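Local structure of endoglucanase (Thermotoga maritima, 2FVG) at residues 95-100 with 149-154; 160-165 with 305-310; 260-265 with 327-332; 213-218 with 333-338. The protein is named an endoglucanase but belongs to the M42 metallopeptidase family and is probably an aminopeptidase that uses two divalent metal ions. One frame throughout, in Å; residues are numbered along the deposited sequence.

Overall arrangement
Interactions 1 and 2 touch near the predicted metal site, and interactions 3 and 4 touch across the chain's centre from interaction 1, whose midpoint lies about 37 Å from each of theirs. Interaction 1, within the six-stranded antiparallel sheet, is the one fastened by direct backbone hydrogen bonds. Interaction 2, partly buried, meets through two small apolar contacts beside a bound diol. Interaction 3 packs helix on helix through hydrocarbon, with a water-bridged margin; interaction 4, largely buried, sets a helical turn on a strand, with a cysteine sulfur among its apolar groups. Helices 316-332 and 334-337 are consecutive, and strands 215-224 and 297-306, of interactions 4 and 2, are neighbours in the large mixed sheet.

Interaction 1: residues 95-100 with 149-154; sequences VVQVKN and SFVSDY
Gln97 and Ser149 face each other as an antiparallel hydrogen-bonded pair. Gln97 N gives its hydrogen to Ser149 O at 2.8 Å, and Ser149 N returns one to Gln97 O at 3.0 Å. Their side chains share a face of the sheet, where Gln97 CG lies 3.5 Å from Ser149 OG. One residue back along 95-98, Val96 joins Phe150 in a non-hydrogen-bonded pair whose side chains diverge. Val151 N then binds Val95 O at 2.9 Å, and a water donates to both Val95 O and Val151 O. Strands 95-98 and 147-150 are neighbours in the antiparallel six-stranded sheet of this M42 peptidase. Val151 closes the end of the pairing: its CG2, opposite the carbonyl carbon about CA-CB, rests 3.7 Å from Gln97 CB, while its CB meets Val95 CG1 at 4.0 Å. Gln97 also reaches the turn after its strand, where OE1 accepts a long bond (3.3 Å) from Asn100 N, which sits well above the amide plane. An alanine in place of Gln97 is likely to leave Asn100 N without this acceptor and to uncover Ser149 OG. Farther out, Phe150 meets Phe67 edge-to-face, and Lys99 forms a salt bridge with Asp146.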
loop_
_atom_site.group_PDB
_atom_site.type_symbol
_atom_site.label_atom_id
_atom_site.label_comp_id
_atom_site.label_asym_id
_atom_site.label_seq_id
_atom_site.Cartn_x
_atom_site.Cartn_y
_atom_site.Cartn_z
ATOM N N VAL A 95 -19.828 5.036 2.792
ATOM C CA VAL A 95 -19.444 6.090 3.745
ATOM C C VAL A 95 -18.027 6.574 3.451
ATOM O O VAL A 95 -17.082 5.773 3.273
ATOM C CB VAL A 95 -19.557 5.653 5.227
ATOM C CG1 VAL A 95 -19.363 6.855 6.147
ATOM C CG2 VAL A 95 -20.921 5.037 5.504
ATOM N N VAL A 96 -17.875 7.888 3.447
ATOM C CA VAL A 96 -16.613 8.512 3.121
ATOM C C VAL A 96 -16.339 9.594 4.132
ATOM O O VAL A 96 -17.214 9.917 4.944
ATOM C CB VAL A 96 -16.663 9.158 1.728
ATOM C CG1 VAL A 96 -16.699 8.096 0.624
ATOM C CG2 VAL A 96 -17.846 10.116 1.616
ATOM N N GLN A 97 -15.144 10.167 4.093
ATOM C CA GLN A 97 -14.841 11.246 5.022
ATOM C C GLN A 97 -13.968 12.317 4.405
ATOM O O GLN A 97 -13.166 12.029 3.530
ATOM C CB GLN A 97 -14.149 10.730 6.270
ATOM C CG GLN A 97 -12.709 10.357 6.045
ATOM C CD GLN A 97 -11.842 10.769 7.218
ATOM O OE1 GLN A 97 -11.041 11.711 7.111
ATOM N NE2 GLN A 97 -12.036 10.119 8.353
ATOM N N VAL A 98 -14.152 13.560 4.855
ATOM C CA VAL A 98 -13.364 14.693 4.383
ATOM C C VAL A 98 -12.995 15.428 5.656
ATOM O O VAL A 98 -13.868 15.830 6.424
ATOM C CB VAL A 98 -14.156 15.603 3.410
ATOM C CG1 VAL A 98 -13.330 16.829 2.974
ATOM C CG2 VAL A 98 -14.561 14.838 2.188
ATOM N N LYS A 99 -11.700 15.581 5.889
ATOM C CA LYS A 99 -11.183 16.194 7.104
ATOM C C LYS A 99 -11.970 15.780 8.344
ATOM O O LYS A 99 -12.519 16.624 9.067
ATOM C CB LYS A 99 -11.039 17.714 6.944
ATOM C CG LYS A 99 -9.944 18.074 5.927
ATOM C CD LYS A 99 -9.741 19.551 5.743
ATOM C CE LYS A 99 -11.001 20.222 5.243
ATOM N NZ LYS A 99 -10.780 21.654 4.858
ATOM N N ASN A 100 -12.029 14.461 8.561
ATOM C CA ASN A 100 -12.678 13.865 9.736
ATOM C C ASN A 100 -14.197 14.054 9.849
ATOM O O ASN A 100 -14.774 13.762 10.880
ATOM C CB ASN A 100 -11.992 14.347 11.021
ATOM C CG ASN A 100 -10.539 13.907 11.111
ATOM O OD1 ASN A 100 -10.173 12.825 10.642
ATOM N ND2 ASN A 100 -9.705 14.741 11.731
ATOM N N SER A 149 -11.820 10.164 1.543
ATOM C CA SER A 149 -11.439 8.763 1.578
ATOM C C SER A 149 -12.613 7.912 2.053
ATOM O O SER A 149 -13.571 8.431 2.631
ATOM C CB SER A 149 -10.212 8.562 2.453
ATOM O OG SER A 149 -10.469 8.956 3.772
ATOM N N PHE A 150 -12.560 6.612 1.772
ATOM C CA PHE A 150 -13.571 5.705 2.268
ATOM C C PHE A 150 -13.418 5.581 3.768
ATOM O O PHE A 150 -12.321 5.758 4.320
ATOM C CB PHE A 150 -13.428 4.314 1.660
ATOM C CG PHE A 150 -13.766 4.249 0.226
ATOM C CD1 PHE A 150 -15.096 4.191 -0.179
ATOM C CD2 PHE A 150 -12.768 4.215 -0.729
ATOM C CE1 PHE A 150 -15.428 4.113 -1.535
ATOM C CE2 PHE A 150 -13.080 4.135 -2.068
ATOM C CZ PHE A 150 -14.418 4.092 -2.475
ATOM N N VAL A 151 -14.522 5.278 4.435
ATOM C CA VAL A 151 -14.487 5.031 5.866
ATOM C C VAL A 151 -14.632 3.524 6.034
ATOM O O VAL A 151 -15.476 2.888 5.391
ATOM C CB VAL A 151 -15.593 5.772 6.615
ATOM C CG1 VAL A 151 -15.799 5.169 8.003
ATOM C CG2 VAL A 151 -15.260 7.240 6.715
ATOM N N SER A 152 -13.779 2.950 6.869
ATOM C CA SER A 152 -13.860 1.538 7.131
ATOM C C SER A 152 -13.250 1.202 8.471
ATOM O O SER A 152 -12.372 1.905 8.967
ATOM C CB SER A 152 -13.181 0.728 6.030
ATOM O OG SER A 152 -13.473 -0.645 6.210
ATOM N N ASP A 153 -13.754 0.122 9.044
ATOM C CA ASP A 153 -13.312 -0.390 10.304
ATOM C C ASP A 153 -12.256 -1.439 9.974
ATOM O O ASP A 153 -12.049 -1.782 8.817
ATOM C CB ASP A 153 -14.530 -1.020 10.990
ATOM C CG ASP A 153 -14.332 -1.243 12.478
ATOM O OD1 ASP A 153 -13.194 -1.087 12.992
ATOM O OD2 ASP A 153 -15.340 -1.579 13.139
ATOM N N TYR A 154 -11.541 -1.909 10.974
ATOM C CA TYR A 154 -10.563 -2.957 10.782
ATOM C C TYR A 154 -10.891 -4.043 11.788
ATOM O O TYR A 154 -10.821 -3.814 12.984
ATOM C CB TYR A 154 -9.147 -2.434 11.014
ATOM C CG TYR A 154 -8.077 -3.510 11.035
ATOM C CD1 TYR A 154 -7.734 -4.157 12.222
ATOM C CD2 TYR A 154 -7.397 -3.865 9.877
ATOM C CE1 TYR A 154 -6.754 -5.131 12.248
ATOM C CE2 TYR A 154 -6.417 -4.821 9.888
ATOM C CZ TYR A 154 -6.099 -5.461 11.072
ATOM O OH TYR A 154 -5.113 -6.416 11.079
HETATM O O HOH W 1 -16.981 3.182 3.007
#

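Interaction 2: residues 160-165 with 305-310; sequences RAVGKA and RYIHSP. With EDO (1,2-ethanediol), chain C.
Val162 overlaps Ile307 through a single pair of methyls, CG1 against CG2 at 3.8 Å, with the two side chains crossing at about a right angle. The valine methyl is put there by its first torsion, which sets CG1 opposite the backbone N (chi1 -176°). On Ile307 the short CG2 branch makes the touch, whereas the longer CG1-CD1 arm leads away from Val162 and the side chain also packs on Ile313 of strand 312-315. The second meeting point is at Pro310, which follows a cis peptide bond. Its CB comes within 4.1 Å of Lys164 CB, so the lysine contributes the root of its chain. The rest of that chain runs off to Glu64, with which NZ forms a salt bridge, and to the backbone oxygen of Met10. Phe150 of strand 147-150 packs on both Lys164 and Pro310.

No direct hydrogen bond joins 160-165 to 305-310; a molecule of 1,2-ethanediol, probably from the crystallisation liquor, lies between them. Its O2 accepts from Ala165 N at 2.8 Å with a nearly straight bond (159°), while its approach to Pro310 O is too short to be more than doubtful as a bond. Ala165 is the N-cap residue of helix 166-180, whose second residue, Asp167, is predicted to bridge both metal ions. His308, a predicted ligand of one of them, lies between Ile307 and Pro310, although its ring is not modelled. The two segments therefore lead into the rim of what is, by family resemblance, the two-metal active site of an M42 aminopeptidase.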
loop_
_atom_site.group_PDB
_atom_site.type_symbol
_atom_site.label_atom_id
_atom_site.label_comp_id
_atom_site.label_asym_id
_atom_site.label_seq_id
_atom_site.Cartn_x
_atom_site.Cartn_y
_atom_site.Cartn_z
ATOM N N ARG A 160 -7.599 -13.862 10.111
ATOM C CA ARG A 160 -7.965 -13.113 8.913
ATOM C C ARG A 160 -8.276 -11.711 9.372
ATOM O O ARG A 160 -8.786 -11.537 10.475
ATOM C CB ARG A 160 -9.195 -13.734 8.232
ATOM C CG ARG A 160 -8.973 -15.129 7.670
ATOM C CD ARG A 160 -8.287 -15.105 6.309
ATOM N NE ARG A 160 -7.689 -16.398 5.954
ATOM C CZ ARG A 160 -8.240 -17.350 5.205
ATOM N NH1 ARG A 160 -9.458 -17.205 4.681
ATOM N NH2 ARG A 160 -7.551 -18.469 4.981
ATOM N N ALA A 161 -7.959 -10.718 8.543
ATOM C CA ALA A 161 -8.240 -9.335 8.868
ATOM C C ALA A 161 -8.972 -8.696 7.704
ATOM O O ALA A 161 -8.696 -8.999 6.553
ATOM C CB ALA A 161 -6.963 -8.597 9.171
ATOM N N VAL A 162 -9.914 -7.817 8.013
ATOM C CA VAL A 162 -10.739 -7.139 6.996
ATOM C C VAL A 162 -10.620 -5.638 7.233
ATOM O O VAL A 162 -10.657 -5.171 8.389
ATOM C CB VAL A 162 -12.241 -7.531 7.111
ATOM C CG1 VAL A 162 -13.085 -6.885 5.962
ATOM C CG2 VAL A 162 -12.405 -9.042 7.100
ATOM N N GLY A 163 -10.440 -4.892 6.152
ATOM C CA GLY A 163 -10.326 -3.441 6.228
ATOM C C GLY A 163 -10.032 -2.897 4.856
ATOM O O GLY A 163 -9.989 -3.640 3.890
ATOM N N LYS A 164 -9.818 -1.593 4.768
ATOM C CA LYS A 164 -9.564 -0.971 3.494
ATOM C C LYS A 164 -8.081 -0.693 3.336
ATOM O O LYS A 164 -7.291 -0.822 4.290
ATOM C CB LYS A 164 -10.348 0.342 3.377
ATOM C CG LYS A 164 -9.789 1.434 4.278
ATOM C CD LYS A 164 -10.380 2.742 3.947
ATOM C CE LYS A 164 -9.828 3.853 4.815
ATOM N NZ LYS A 164 -8.427 4.226 4.526
ATOM N N ALA A 165 -7.732 -0.288 2.115
ATOM C CA ALA A 165 -6.389 0.122 1.708
ATOM C C ALA A 165 -5.302 -0.883 2.077
ATOM O O ALA A 165 -4.158 -0.485 2.257
ATOM C CB ALA A 165 -6.048 1.478 2.300
ATOM N N ARG A 305 -8.112 -10.688 -0.693
ATOM C CA ARG A 305 -9.294 -11.033 -1.470
ATOM C C ARG A 305 -10.388 -10.025 -1.167
ATOM O O ARG A 305 -10.671 -9.770 -0.002
ATOM C CB ARG A 305 -9.767 -12.456 -1.119
ATOM C CG ARG A 305 -11.022 -12.891 -1.849
ATOM C CD ARG A 305 -11.218 -14.415 -1.837
ATOM N NE ARG A 305 -12.355 -14.801 -2.689
ATOM C CZ ARG A 305 -13.460 -15.441 -2.287
ATOM N NH1 ARG A 305 -13.611 -15.868 -1.030
ATOM N NH2 ARG A 305 -14.405 -15.708 -3.172
ATOM N N TYR A 306 -11.040 -9.473 -2.187
ATOM C CA TYR A 306 -12.132 -8.523 -1.910
ATOM C C TYR A 306 -13.300 -9.186 -1.200
ATOM O O TYR A 306 -13.563 -10.372 -1.382
ATOM C CB TYR A 306 -12.637 -7.780 -3.167
ATOM C CG TYR A 306 -11.655 -6.742 -3.715
ATOM C CD1 TYR A 306 -11.276 -5.625 -2.951
ATOM C CD2 TYR A 306 -11.122 -6.867 -5.005
ATOM C CE1 TYR A 306 -10.369 -4.669 -3.453
ATOM C CE2 TYR A 306 -10.219 -5.919 -5.521
ATOM C CZ TYR A 306 -9.845 -4.825 -4.741
ATOM O OH TYR A 306 -8.957 -3.895 -5.262
ATOM N N ILE A 307 -13.961 -8.423 -0.345
ATOM C CA ILE A 307 -15.182 -8.884 0.296
ATOM C C ILE A 307 -16.293 -7.910 -0.113
ATOM O O ILE A 307 -17.210 -8.282 -0.853
ATOM C CB ILE A 307 -15.028 -9.219 1.828
ATOM C CG1 ILE A 307 -16.367 -9.664 2.430
ATOM C CG2 ILE A 307 -14.415 -8.057 2.614
ATOM C CD1 ILE A 307 -17.177 -10.630 1.542
ATOM N N HIS A 308 -16.219 -6.665 0.310
ATOM C CA HIS A 308 -17.189 -5.702 -0.171
ATOM C C HIS A 308 -16.423 -4.408 -0.363
ATOM O O HIS A 308 -16.345 -3.595 0.554
ATOM C CB HIS A 308 -18.370 -5.552 0.804
ATOM N N SER A 309 -15.834 -4.238 -1.550
ATOM C CA SER A 309 -15.035 -3.034 -1.882
ATOM C C SER A 309 -15.698 -1.820 -1.202
ATOM O O SER A 309 -16.902 -1.610 -1.380
ATOM C CB SER A 309 -14.921 -2.860 -3.407
ATOM O OG SER A 309 -13.802 -2.061 -3.771
ATOM N N PRO A 310 -14.920 -0.982 -0.473
ATOM C CA PRO A 310 -13.464 -0.824 -0.272
ATOM C C PRO A 310 -12.718 -1.929 0.467
ATOM O O PRO A 310 -11.501 -2.000 0.378
ATOM C CB PRO A 310 -13.377 0.458 0.561
ATOM C CG PRO A 310 -14.627 0.443 1.387
ATOM C CD PRO A 310 -15.681 -0.121 0.462
HETATM C C1 EDO C . -8.965 1.640 -0.198
HETATM O O1 EDO C . -9.598 2.854 -0.589
HETATM C C2 EDO C . -9.771 0.476 -0.762
HETATM O O2 EDO C . -9.412 -0.731 -0.087
#

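Interaction 3: residues 260-265 with 327-332; sequences QTIVDT and KVLVEE
With chi1 at -62°, Thr265 turns CG2 opposite its backbone N and OG1 opposite its carbonyl carbon, and both branches meet the other helix. Leu329 carries its two terminal methyls toward helix 256-268, with CD1 continuing the chain (chi2 166°) and CD2 branching toward Thr265. Leu329 CD2 lies against the threonine, 3.5 Å from Thr265 OG1 and 3.9 Å from Thr265 CG2. The same CG2 also slides past Val328, whose CG1 is 3.7 Å away, so this one methyl lies against two successive residues of the helix. The other leucine methyl, CD1, meets Ile262 CG1 at 4.1 Å, the two side chains crossing at about a right angle.

The hydroxyl of Thr265 is fixed from within its own helix: OG1 donates to Thr261 O at 2.6 Å. That oxygen also accepts from Thr265 N, the two donors arriving on opposite faces of the carbonyl plane. At the margin of the contact a water donates to both Thr265 OG1 and Glu332 OE1, tying the helices together where their side chains do not meet directly. With an alanine at Thr265, CG2 and OG1 are gone, which would probably open a gap beside Val328 and Leu329 CD2 and leave the water on Glu332 without its second acceptor.

The short helical segments approach to 10.5 Å between axes, at an angle of 111°, and so cross steeply. Beneath them Ile262 and Leu329 both rest on Ile300 of strand 297-306, with Ile262 also on Ile245 of strand 244-245, while Ile335 of helix 334-337, the next helix in the chain, packs against Ile262.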
loop_
_atom_site.group_PDB
_atom_site.type_symbol
_atom_site.label_atom_id
_atom_site.label_comp_id
_atom_site.label_asym_id
_atom_site.label_seq_id
_atom_site.Cartn_x
_atom_site.Cartn_y
_atom_site.Cartn_z
ATOM N N GLN A 260 14.895 -16.362 -8.576
ATOM C CA GLN A 260 15.376 -17.607 -7.999
ATOM C C GLN A 260 15.952 -17.445 -6.603
ATOM O O GLN A 260 15.780 -18.329 -5.775
ATOM C CB GLN A 260 16.396 -18.266 -8.931
ATOM C CG GLN A 260 16.665 -19.744 -8.635
ATOM C CD GLN A 260 15.428 -20.620 -8.817
ATOM O OE1 GLN A 260 14.708 -20.514 -9.815
ATOM N NE2 GLN A 260 15.183 -21.496 -7.852
ATOM N N THR A 261 16.631 -16.327 -6.347
ATOM C CA THR A 261 17.171 -16.040 -5.016
ATOM C C THR A 261 16.045 -15.945 -4.004
ATOM O O THR A 261 16.152 -16.469 -2.890
ATOM C CB THR A 261 17.986 -14.718 -4.989
ATOM O OG1 THR A 261 19.123 -14.854 -5.839
ATOM C CG2 THR A 261 18.465 -14.378 -3.579
ATOM N N ILE A 262 14.969 -15.266 -4.390
ATOM C CA ILE A 262 13.825 -15.109 -3.513
ATOM C C ILE A 262 13.181 -16.469 -3.212
ATOM O O ILE A 262 12.904 -16.805 -2.061
ATOM C CB ILE A 262 12.801 -14.133 -4.104
ATOM C CG1 ILE A 262 13.433 -12.748 -4.255
ATOM C CG2 ILE A 262 11.604 -14.024 -3.188
ATOM C CD1 ILE A 262 12.533 -11.712 -4.976
ATOM N N VAL A 263 12.976 -17.260 -4.250
ATOM C CA VAL A 263 12.393 -18.590 -4.102
ATOM C C VAL A 263 13.269 -19.491 -3.240
ATOM O O VAL A 263 12.773 -20.170 -2.341
ATOM C CB VAL A 263 12.181 -19.260 -5.479
ATOM C CG1 VAL A 263 11.970 -20.774 -5.328
ATOM C CG2 VAL A 263 11.047 -18.605 -6.198
ATOM N N ASP A 264 14.565 -19.505 -3.516
ATOM C CA ASP A 264 15.478 -20.356 -2.743
ATOM C C ASP A 264 15.534 -19.914 -1.276
ATOM O O ASP A 264 15.514 -20.744 -0.379
ATOM C CB ASP A 264 16.844 -20.390 -3.402
ATOM C CG ASP A 264 16.824 -21.131 -4.739
ATOM O OD1 ASP A 264 15.733 -21.580 -5.157
ATOM O OD2 ASP A 264 17.894 -21.278 -5.369
ATOM N N THR A 265 15.536 -18.602 -1.041
ATOM C CA THR A 265 15.541 -18.031 0.312
ATOM C C THR A 265 14.317 -18.511 1.079
ATOM O O THR A 265 14.402 -18.874 2.255
ATOM C CB THR A 265 15.531 -16.486 0.258
ATOM O OG1 THR A 265 16.718 -16.023 -0.394
ATOM C CG2 THR A 265 15.464 -15.882 1.650
ATOM N N LYS A 327 12.777 -9.924 5.754
ATOM C CA LYS A 327 13.839 -9.784 6.733
ATOM C C LYS A 327 15.078 -10.618 6.363
ATOM O O LYS A 327 16.204 -10.127 6.461
ATOM C CB LYS A 327 13.343 -10.112 8.135
ATOM C CG LYS A 327 14.331 -9.738 9.190
ATOM C CD LYS A 327 13.873 -10.133 10.564
ATOM C CE LYS A 327 14.909 -9.680 11.566
ATOM N NZ LYS A 327 14.475 -9.884 12.973
ATOM N N VAL A 328 14.860 -11.858 5.927
ATOM C CA VAL A 328 15.945 -12.748 5.502
ATOM C C VAL A 328 16.625 -12.224 4.236
ATOM O O VAL A 328 17.842 -12.235 4.151
ATOM C CB VAL A 328 15.480 -14.202 5.281
ATOM C CG1 VAL A 328 16.704 -15.114 5.034
ATOM C CG2 VAL A 328 14.726 -14.700 6.499
ATOM N N LEU A 329 15.857 -11.719 3.269
ATOM C CA LEU A 329 16.472 -11.155 2.056
ATOM C C LEU A 329 17.402 -9.985 2.385
ATOM O O LEU A 329 18.462 -9.832 1.763
ATOM C CB LEU A 329 15.423 -10.746 1.032
ATOM C CG LEU A 329 14.696 -11.931 0.403
ATOM C CD1 LEU A 329 13.465 -11.474 -0.338
ATOM C CD2 LEU A 329 15.648 -12.676 -0.513
ATOM N N VAL A 330 16.992 -9.182 3.371
ATOM C CA VAL A 330 17.747 -8.028 3.835
ATOM C C VAL A 330 19.015 -8.407 4.634
ATOM O O VAL A 330 20.083 -7.841 4.426
ATOM C CB VAL A 330 16.836 -7.091 4.635
ATOM C CG1 VAL A 330 17.644 -6.025 5.400
ATOM C CG2 VAL A 330 15.849 -6.430 3.686
ATOM N N GLU A 331 18.893 -9.377 5.525
ATOM C CA GLU A 331 20.005 -9.764 6.354
ATOM C C GLU A 331 21.069 -10.551 5.622
ATOM O O GLU A 331 22.235 -10.389 5.915
ATOM C CB GLU A 331 19.525 -10.482 7.620
ATOM C CG GLU A 331 18.704 -9.558 8.510
ATOM C CD GLU A 331 18.547 -10.082 9.909
ATOM O OE1 GLU A 331 18.369 -11.308 10.049
ATOM O OE2 GLU A 331 18.590 -9.275 10.868
ATOM N N GLU A 332 20.675 -11.368 4.651
ATOM C CA GLU A 332 21.629 -12.189 3.901
ATOM C C GLU A 332 22.329 -11.435 2.776
ATOM O O GLU A 332 23.505 -11.680 2.509
ATOM C CB GLU A 332 20.961 -13.447 3.343
ATOM C CG GLU A 332 20.495 -14.425 4.401
ATOM C CD GLU A 332 19.990 -15.737 3.821
ATOM O OE1 GLU A 332 20.060 -15.935 2.586
ATOM O OE2 GLU A 332 19.520 -16.582 4.615
HETATM O O HOH W 2 18.687 -14.472 0.748
#

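Interaction 4: residues 213-218 with 333-338; sequences PTCAIV and GKIVEV
Through Ile335 and Val336 the short helix 334-337 lies on strand 215-224, joining the C-terminal helical turn to a strand of the large mixed sheet in the alpha/beta core of the M42 fold. That turn starts at Gly333, the residue that ends helix 316-332 with a positive phi of 73° and also N-caps helix 334-337. Gly333 O accepts from both Val336 N and Glu337 N, which closes the first turn of the short helix. Next along, the chain of Ile335 is nearly extended, CG1 opposite the backbone N and CD1 continuing outward. Its CD1 is placed 3.7 Å from Ile217 CG1 and 3.9 Å from Ile217 CD1, the two side chains meeting obliquely. Ile335 also packs on Ile258 of helix 256-268 and on Leu56 of strand 55-61.

Val336 follows and splits its two methyls between neighbouring strand-side residues. The side chains of Val336 and Thr214 cross at about a right angle, with CG1 4.0 Å from Thr214 CG2. The other methyl, CG2, turns to the buried sulfur of Cys215. Glu337 points away from the strand and its OE2 binds the hydroxyl of Tyr187. On the strand, Cys215 SG lies against Val336, 3.9 Å from both its CA and its CG2.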
loop_
_atom_site.group_PDB
_atom_site.type_symbol
_atom_site.label_atom_id
_atom_site.label_comp_id
_atom_site.label_asym_id
_atom_site.label_seq_id
_atom_site.Cartn_x
_atom_site.Cartn_y
_atom_site.Cartn_z
ATOM N N PRO A 213 20.327 2.475 -6.264
ATOM C CA PRO A 213 20.401 1.147 -5.656
ATOM C C PRO A 213 20.955 0.082 -6.594
ATOM O O PRO A 213 20.824 0.206 -7.813
ATOM C CB PRO A 213 18.937 0.831 -5.306
ATOM C CG PRO A 213 18.093 1.708 -6.233
ATOM C CD PRO A 213 18.945 2.879 -6.617
ATOM N N THR A 214 21.584 -0.951 -6.034
ATOM C CA THR A 214 22.063 -2.085 -6.840
ATOM C C THR A 214 20.822 -2.854 -7.324
ATOM O O THR A 214 20.745 -3.299 -8.478
ATOM C CB THR A 214 23.001 -3.000 -6.005
ATOM O OG1 THR A 214 24.125 -2.237 -5.583
ATOM C CG2 THR A 214 23.504 -4.178 -6.799
ATOM N N CYS A 215 19.841 -3.000 -6.433
ATOM C CA CYS A 215 18.587 -3.662 -6.766
ATOM C C CYS A 215 17.506 -3.298 -5.766
ATOM O O CYS A 215 17.798 -2.745 -4.710
ATOM C CB CYS A 215 18.761 -5.176 -6.843
ATOM S SG CYS A 215 19.165 -5.930 -5.295
ATOM N N ALA A 216 16.266 -3.644 -6.103
ATOM C CA ALA A 216 15.093 -3.295 -5.318
ATOM C C ALA A 216 14.158 -4.488 -5.068
ATOM O O ALA A 216 14.105 -5.436 -5.855
ATOM C CB ALA A 216 14.322 -2.171 -6.060
ATOM N N ILE A 217 13.424 -4.433 -3.963
ATOM C CA ILE A 217 12.389 -5.423 -3.650
ATOM C C ILE A 217 11.152 -4.560 -3.477
ATOM O O ILE A 217 11.165 -3.650 -2.659
ATOM C CB ILE A 217 12.697 -6.177 -2.335
ATOM C CG1 ILE A 217 13.916 -7.079 -2.492
ATOM C CG2 ILE A 217 11.536 -7.091 -1.911
ATOM C CD1 ILE A 217 14.377 -7.650 -1.136
ATOM N N VAL A 218 10.119 -4.773 -4.292
ATOM C CA VAL A 218 8.862 -4.044 -4.135
ATOM C C VAL A 218 7.897 -4.953 -3.343
ATOM O O VAL A 218 7.687 -6.111 -3.698
ATOM C CB VAL A 218 8.266 -3.636 -5.521
ATOM C CG1 VAL A 218 7.032 -2.815 -5.334
ATOM C CG2 VAL A 218 9.297 -2.845 -6.317
ATOM N N GLY A 333 21.607 -10.550 2.093
ATOM C CA GLY A 333 22.199 -9.777 1.003
ATOM C C GLY A 333 22.489 -10.543 -0.290
ATOM O O GLY A 333 23.051 -9.992 -1.224
ATOM N N LYS A 334 22.094 -11.810 -0.353
ATOM C CA LYS A 334 22.302 -12.624 -1.547
ATOM C C LYS A 334 21.616 -12.015 -2.765
ATOM O O LYS A 334 22.106 -12.125 -3.883
ATOM C CB LYS A 334 21.809 -14.049 -1.295
ATOM C CG LYS A 334 22.786 -14.855 -0.411
ATOM C CD LYS A 334 22.242 -16.217 -0.027
ATOM N N ILE A 335 20.497 -11.342 -2.533
ATOM C CA ILE A 335 19.752 -10.726 -3.604
ATOM C C ILE A 335 20.548 -9.575 -4.229
ATOM O O ILE A 335 20.410 -9.285 -5.411
ATOM C CB ILE A 335 18.336 -10.308 -3.128
ATOM C CG1 ILE A 335 17.386 -10.219 -4.325
ATOM C CG2 ILE A 335 18.380 -9.045 -2.219
ATOM C CD1 ILE A 335 15.971 -9.788 -3.981
ATOM N N VAL A 336 21.397 -8.935 -3.431
ATOM C CA VAL A 336 22.249 -7.858 -3.917
ATOM C C VAL A 336 23.459 -8.473 -4.620
ATOM O O VAL A 336 23.841 -8.049 -5.705
ATOM C CB VAL A 336 22.718 -6.918 -2.767
ATOM C CG1 VAL A 336 23.827 -6.010 -3.231
ATOM C CG2 VAL A 336 21.546 -6.100 -2.196
ATOM N N GLU A 337 24.039 -9.495 -4.008
ATOM C CA GLU A 337 25.211 -10.152 -4.567
ATOM C C GLU A 337 24.970 -10.805 -5.942
ATOM O O GLU A 337 25.870 -10.805 -6.779
ATOM C CB GLU A 337 25.765 -11.158 -3.551
ATOM C CG GLU A 337 26.224 -10.480 -2.260
ATOM C CD GLU A 337 26.430 -11.437 -1.095
ATOM O OE1 GLU A 337 26.139 -12.645 -1.233
ATOM O OE2 GLU A 337 26.889 -10.974 -0.024
ATOM N N VAL A 338 23.769 -11.327 -6.194
ATOM C CA VAL A 338 23.491 -11.993 -7.480
ATOM C C VAL A 338 23.433 -11.076 -8.721
ATOM O O VAL A 338 23.492 -11.559 -9.853
ATOM C CB VAL A 338 22.219 -12.928 -7.459
ATOM C CG1 VAL A 338 22.437 -14.142 -6.546
ATOM C CG2 VAL A 338 20.947 -12.165 -7.089
#